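Local coordinates for dihydrodipicolinate synthase (Bacillus anthracis, PDB 1XKY), which probably catalyses the condensation of pyruvate with aspartate semialdehyde, an early step of lysine biosynthesis in this organism, at residues I171-A174 and L179-T182; I229-A234 and K238-L243. All blocks are in the same frame, centred on the assembly; numbering follows the deposited sequence.

Contact 1: I171-A174 and L179-T182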
loop_
_atom_site.group_PDB
_atom_site.type_symbol
_atom_site.label_atom_id
_atom_site.label_comp_id
_atom_site.label_asym_id
_atom_site.label_seq_id
_atom_site.Cartn_x
_atom_site.Cartn_y
_atom_site.Cartn_z
ATOM N N ILE A 171 -3.326 19.807 -16.319
ATOM C CA ILE A 171 -2.840 19.094 -15.144
ATOM C C ILE A 171 -1.644 18.217 -15.523
ATOM O O ILE A 171 -1.637 17.571 -16.580
ATOM C CB ILE A 171 -3.962 18.263 -14.451
ATOM C CG1 ILE A 171 -3.432 17.554 -13.192
ATOM C CG2 ILE A 171 -4.594 17.272 -15.425
ATOM C CD1 ILE A 171 -4.524 17.105 -12.252
ATOM N N LYS A 172 -0.612 18.266 -14.689
ATOM C CA LYS A 172 0.473 17.286 -14.716
ATOM C C LYS A 172 0.049 16.175 -13.764
ATOM O O LYS A 172 -0.024 16.390 -12.557
ATOM C CB LYS A 172 1.798 17.920 -14.251
ATOM C CG LYS A 172 2.955 16.931 -14.106
ATOM C CD LYS A 172 4.204 17.578 -13.539
ATOM C CE LYS A 172 5.335 16.547 -13.380
ATOM N NZ LYS A 172 6.594 17.168 -12.868
ATOM N N ASP A 173 -0.251 14.998 -14.301
ATOM C CA ASP A 173 -0.749 13.899 -13.469
ATOM C C ASP A 173 0.328 12.850 -13.213
ATOM O O ASP A 173 0.546 11.954 -14.035
ATOM C CB ASP A 173 -1.995 13.253 -14.102
ATOM C CG ASP A 173 -2.746 12.351 -13.122
ATOM O OD1 ASP A 173 -2.149 11.930 -12.104
ATOM O OD2 ASP A 173 -3.934 12.054 -13.374
ATOM N N ALA A 174 0.988 12.961 -12.060
ATOM C CA ALA A 174 1.969 11.964 -11.622
ATOM C C ALA A 174 1.368 10.914 -10.667
ATOM O O ALA A 174 2.082 10.293 -9.870
ATOM C CB ALA A 174 3.165 12.648 -10.987
ATOM N N LEU A 179 -5.882 5.290 -15.990
ATOM C CA LEU A 179 -7.349 5.189 -15.945
ATOM C C LEU A 179 -8.043 6.367 -15.244
ATOM O O LEU A 179 -9.137 6.758 -15.645
ATOM C CB LEU A 179 -7.783 3.842 -15.362
ATOM C CG LEU A 179 -7.328 2.615 -16.171
ATOM C CD1 LEU A 179 -7.975 1.349 -15.643
ATOM C CD2 LEU A 179 -7.633 2.761 -17.659
ATOM N N THR A 180 -7.420 6.951 -14.219
ATOM C CA THR A 180 -7.899 8.237 -13.702
ATOM C C THR A 180 -7.637 9.350 -14.742
ATOM O O THR A 180 -8.486 10.211 -14.961
ATOM C CB THR A 180 -7.271 8.618 -12.338
ATOM O OG1 THR A 180 -5.846 8.515 -12.415
ATOM C CG2 THR A 180 -7.799 7.710 -11.230
ATOM N N MET A 181 -6.474 9.312 -15.394
ATOM C CA MET A 181 -6.204 10.229 -16.516
ATOM C C MET A 181 -7.315 10.132 -17.572
ATOM O O MET A 181 -7.844 11.153 -18.005
ATOM C CB MET A 181 -4.855 9.927 -17.177
ATOM C CG MET A 181 -3.624 10.204 -16.325
ATOM S SD MET A 181 -2.145 9.910 -17.315
ATOM C CE MET A 181 -0.913 9.614 -16.049
ATOM N N THR A 182 -7.680 8.905 -17.954
ATOM C CA THR A 182 -8.750 8.661 -18.932
ATOM C C THR A 182 -10.014 9.419 -18.557
ATOM O O THR A 182 -10.632 10.057 -19.398
ATOM C CB THR A 182 -9.112 7.147 -19.050
ATOM O OG1 THR A 182 -8.031 6.426 -19.654
ATOM C CG2 THR A 182 -10.366 6.950 -19.878
HETATM O O HOH W 1 -5.246 11.054 -11.314
#
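Met181 lies obliquely across Asp173 and meets it at two points. Its CG lies above the carboxylate plane, off to the OD2 side, 3.5 Å from Asp173 OD2. Further out, its methyl CE comes to 3.4 Å from the backbone atom Asp173 O. These are packing contacts, and the thioether chain spans the acid from its carboxylate to its main chain. Met181 CG is anti to its own carbonyl carbon (chi1 -67°), and the rest of the chain is extended. That shape carries CE toward the strand even though the side chain sets out at an angle to it.

Asp173 points its CB at the helix. Thr180 crosses it at about a right angle. Asp173 OD2 and Thr180 OG1 are 4.1 Å apart, too far to bond directly, and a water joins them. The water donates to Asp173 OD2 at 2.6 Å and to Thr180 OG1 at 2.8 Å, so both its protons are used here. The threonine hydroxyl gives its own proton to Asp177 O. The other carboxylate oxygen, Asp173 OD1, takes hydrogen bonds from Gly175 N and Asn145 ND2. Both oxygens therefore have partners, which limits rotation of the group.

Asp173 ends strand 168-173 of the TIM barrel, and helix 178-187 follows in the same beta-alpha-beta unit. The strand lies between strands 141-145 and 193-196. Thr180 also touches Val156 of helix 156-163, while Thr182 bonds to His244 of a second subunit.

Contact 2: I229-A234 and K238-L243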
loop_
_atom_site.group_PDB
_atom_site.type_symbol
_atom_site.label_atom_id
_atom_site.label_comp_id
_atom_site.label_asym_id
_atom_site.label_seq_id
_atom_site.Cartn_x
_atom_site.Cartn_y
_atom_site.Cartn_z
ATOM N N ILE A 229 7.395 10.122 -29.875
ATOM C CA ILE A 229 6.075 10.733 -29.983
ATOM C C ILE A 229 5.650 10.917 -31.444
ATOM O O ILE A 229 4.490 10.698 -31.775
ATOM C CB ILE A 229 6.016 12.081 -29.213
ATOM C CG1 ILE A 229 6.112 11.817 -27.706
ATOM C CG2 ILE A 229 4.734 12.870 -29.553
ATOM C CD1 ILE A 229 6.235 13.056 -26.869
ATOM N N ALA A 230 6.586 11.306 -32.308
ATOM C CA ALA A 230 6.302 11.444 -33.741
ATOM C C ALA A 230 5.915 10.087 -34.353
ATOM O O ALA A 230 4.940 9.986 -35.100
ATOM C CB ALA A 230 7.499 12.020 -34.456
ATOM N N ALA A 231 6.678 9.053 -34.019
ATOM C CA ALA A 231 6.379 7.691 -34.452
ATOM C C ALA A 231 5.017 7.225 -33.945
ATOM O O ALA A 231 4.225 6.646 -34.696
ATOM C CB ALA A 231 7.465 6.744 -33.989
ATOM N N PHE A 232 4.752 7.466 -32.665
ATOM C CA PHE A 232 3.469 7.106 -32.076
ATOM C C PHE A 232 2.307 7.803 -32.772
ATOM O O PHE A 232 1.357 7.158 -33.202
ATOM C CB PHE A 232 3.432 7.448 -30.590
ATOM C CG PHE A 232 2.186 6.969 -29.917
ATOM C CD1 PHE A 232 2.025 5.620 -29.621
ATOM C CD2 PHE A 232 1.156 7.844 -29.628
ATOM C CE1 PHE A 232 0.865 5.162 -29.014
ATOM C CE2 PHE A 232 -0.009 7.391 -29.025
ATOM C CZ PHE A 232 -0.152 6.050 -28.724
ATOM N N GLN A 233 2.389 9.125 -32.880
ATOM C CA GLN A 233 1.337 9.930 -33.500
ATOM C C GLN A 233 1.133 9.550 -34.965
ATOM O O GLN A 233 0.022 9.633 -35.476
ATOM C CB GLN A 233 1.640 11.433 -33.356
ATOM C CG GLN A 233 1.399 11.974 -31.938
ATOM C CD GLN A 233 1.741 13.452 -31.775
ATOM O OE1 GLN A 233 2.669 13.969 -32.401
ATOM N NE2 GLN A 233 0.987 14.137 -30.928
ATOM N N ALA A 234 2.200 9.112 -35.631
ATOM C CA ALA A 234 2.106 8.614 -37.007
ATOM C C ALA A 234 1.424 7.233 -37.067
ATOM O O ALA A 234 0.814 6.867 -38.077
ATOM C CB ALA A 234 3.488 8.536 -37.625
ATOM N N LYS A 238 5.825 -0.019 -33.749
ATOM C CA LYS A 238 7.024 -0.824 -33.529
ATOM C C LYS A 238 8.199 0.049 -33.093
ATOM O O LYS A 238 8.823 -0.213 -32.063
ATOM C CB LYS A 238 7.380 -1.634 -34.779
ATOM C CG LYS A 238 6.283 -2.641 -35.173
ATOM C CD LYS A 238 6.465 -3.998 -34.507
ATOM C CE LYS A 238 7.008 -5.029 -35.498
ATOM N NZ LYS A 238 5.963 -5.415 -36.495
ATOM N N LYS A 239 8.498 1.087 -33.871
ATOM C CA LYS A 239 9.536 2.041 -33.480
ATOM C C LYS A 239 9.163 2.806 -32.197
ATOM O O LYS A 239 10.011 3.013 -31.337
ATOM C CB LYS A 239 9.857 3.035 -34.602
ATOM C CG LYS A 239 11.107 3.865 -34.288
ATOM C CD LYS A 239 11.472 4.846 -35.364
ATOM C CE LYS A 239 12.783 5.547 -35.020
ATOM N NZ LYS A 239 13.347 6.319 -36.173
ATOM N N ALA A 240 7.911 3.240 -32.075
ATOM C CA ALA A 240 7.483 3.944 -30.857
ATOM C C ALA A 240 7.744 3.068 -29.627
ATOM O O ALA A 240 8.262 3.541 -28.618
ATOM C CB ALA A 240 6.009 4.337 -30.940
ATOM N N GLN A 241 7.415 1.785 -29.738
ATOM C CA GLN A 241 7.622 0.831 -28.645
ATOM C C GLN A 241 9.111 0.618 -28.344
ATOM O O GLN A 241 9.484 0.471 -27.188
ATOM C CB GLN A 241 6.908 -0.501 -28.942
ATOM C CG GLN A 241 5.381 -0.406 -28.785
ATOM C CD GLN A 241 4.603 -1.483 -29.539
ATOM O OE1 GLN A 241 5.177 -2.471 -29.991
ATOM N NE2 GLN A 241 3.290 -1.290 -29.672
ATOM N N LYS A 242 9.953 0.630 -29.378
ATOM C CA LYS A 242 11.398 0.489 -29.202
ATOM C C LYS A 242 11.980 1.649 -28.381
ATOM O O LYS A 242 12.790 1.433 -27.471
ATOM C CB LYS A 242 12.090 0.400 -30.564
ATOM C CG LYS A 242 13.572 0.081 -30.513
ATOM C CD LYS A 242 14.215 0.305 -31.875
ATOM C CE LYS A 242 15.690 -0.060 -31.868
ATOM N NZ LYS A 242 15.881 -1.533 -31.927
ATOM N N LEU A 243 11.555 2.870 -28.696
ATOM C CA LEU A 243 12.031 4.066 -27.985
ATOM C C LEU A 243 11.398 4.188 -26.595
ATOM O O LEU A 243 12.040 4.672 -25.656
ATOM C CB LEU A 243 11.779 5.325 -28.824
ATOM C CG LEU A 243 12.721 5.468 -30.032
ATOM C CD1 LEU A 243 12.173 6.433 -31.050
ATOM C CD2 LEU A 243 14.111 5.899 -29.572
#
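Phe232 holds its CG anti to the backbone N (chi1 -174°), which swings the ring along one flank of Ala240. The methyl Ala240 CB lies at the ring edge, near the ring plane. The same methyl faces the backbone at Phe232 N, 3.8 Å away, and lies 4.1 Å from Phe232 CB. Beside it in the same interface, Ala231 CB approaches Ala240 N at 4.0 Å. The two alanine methyls, Ala231 CB and Ala240 CB, are 4.1 Å apart. Such short side chains let the axes come within 8.0 Å at an angle of 147°.

Lys239 has a fully extended chain. Its CB only borders Ala231, while its end leads away to a salt bridge with Glu227. The Phe232 ring also packs on Leu203 and Ala207 of helix 202-207, and meets the ring of Phe237 of a second subunit.

The two segments form the turn end of an antiparallel helical hairpin. It joins helix 218-234, which follows the last barrel strand, to helix 237-253, the first of the helices added after the TIM barrel in this family.

Contact 1 joins a barrel strand to the helix that follows it, and contact 2 lies where the last barrel helix turns into the helices added after the barrel. Their centres are 21 Å apart and their nearest atoms about 12 Å, so they do not touch. Both contacts touch the second subunit. Thr182 of helix 178-187 bonds to His244 of the second subunit, on that copy's counterpart of the helix that carries 238-243. Contact 2 reaches the same subunit through Gln241 NE2, which bonds to its Ala207 O. One potassium ion, bound by Ile185, Thr188 and Ala189, is held at the far end of helix 178-187. The Met181 side chain is about 10 Å from a bound potassium.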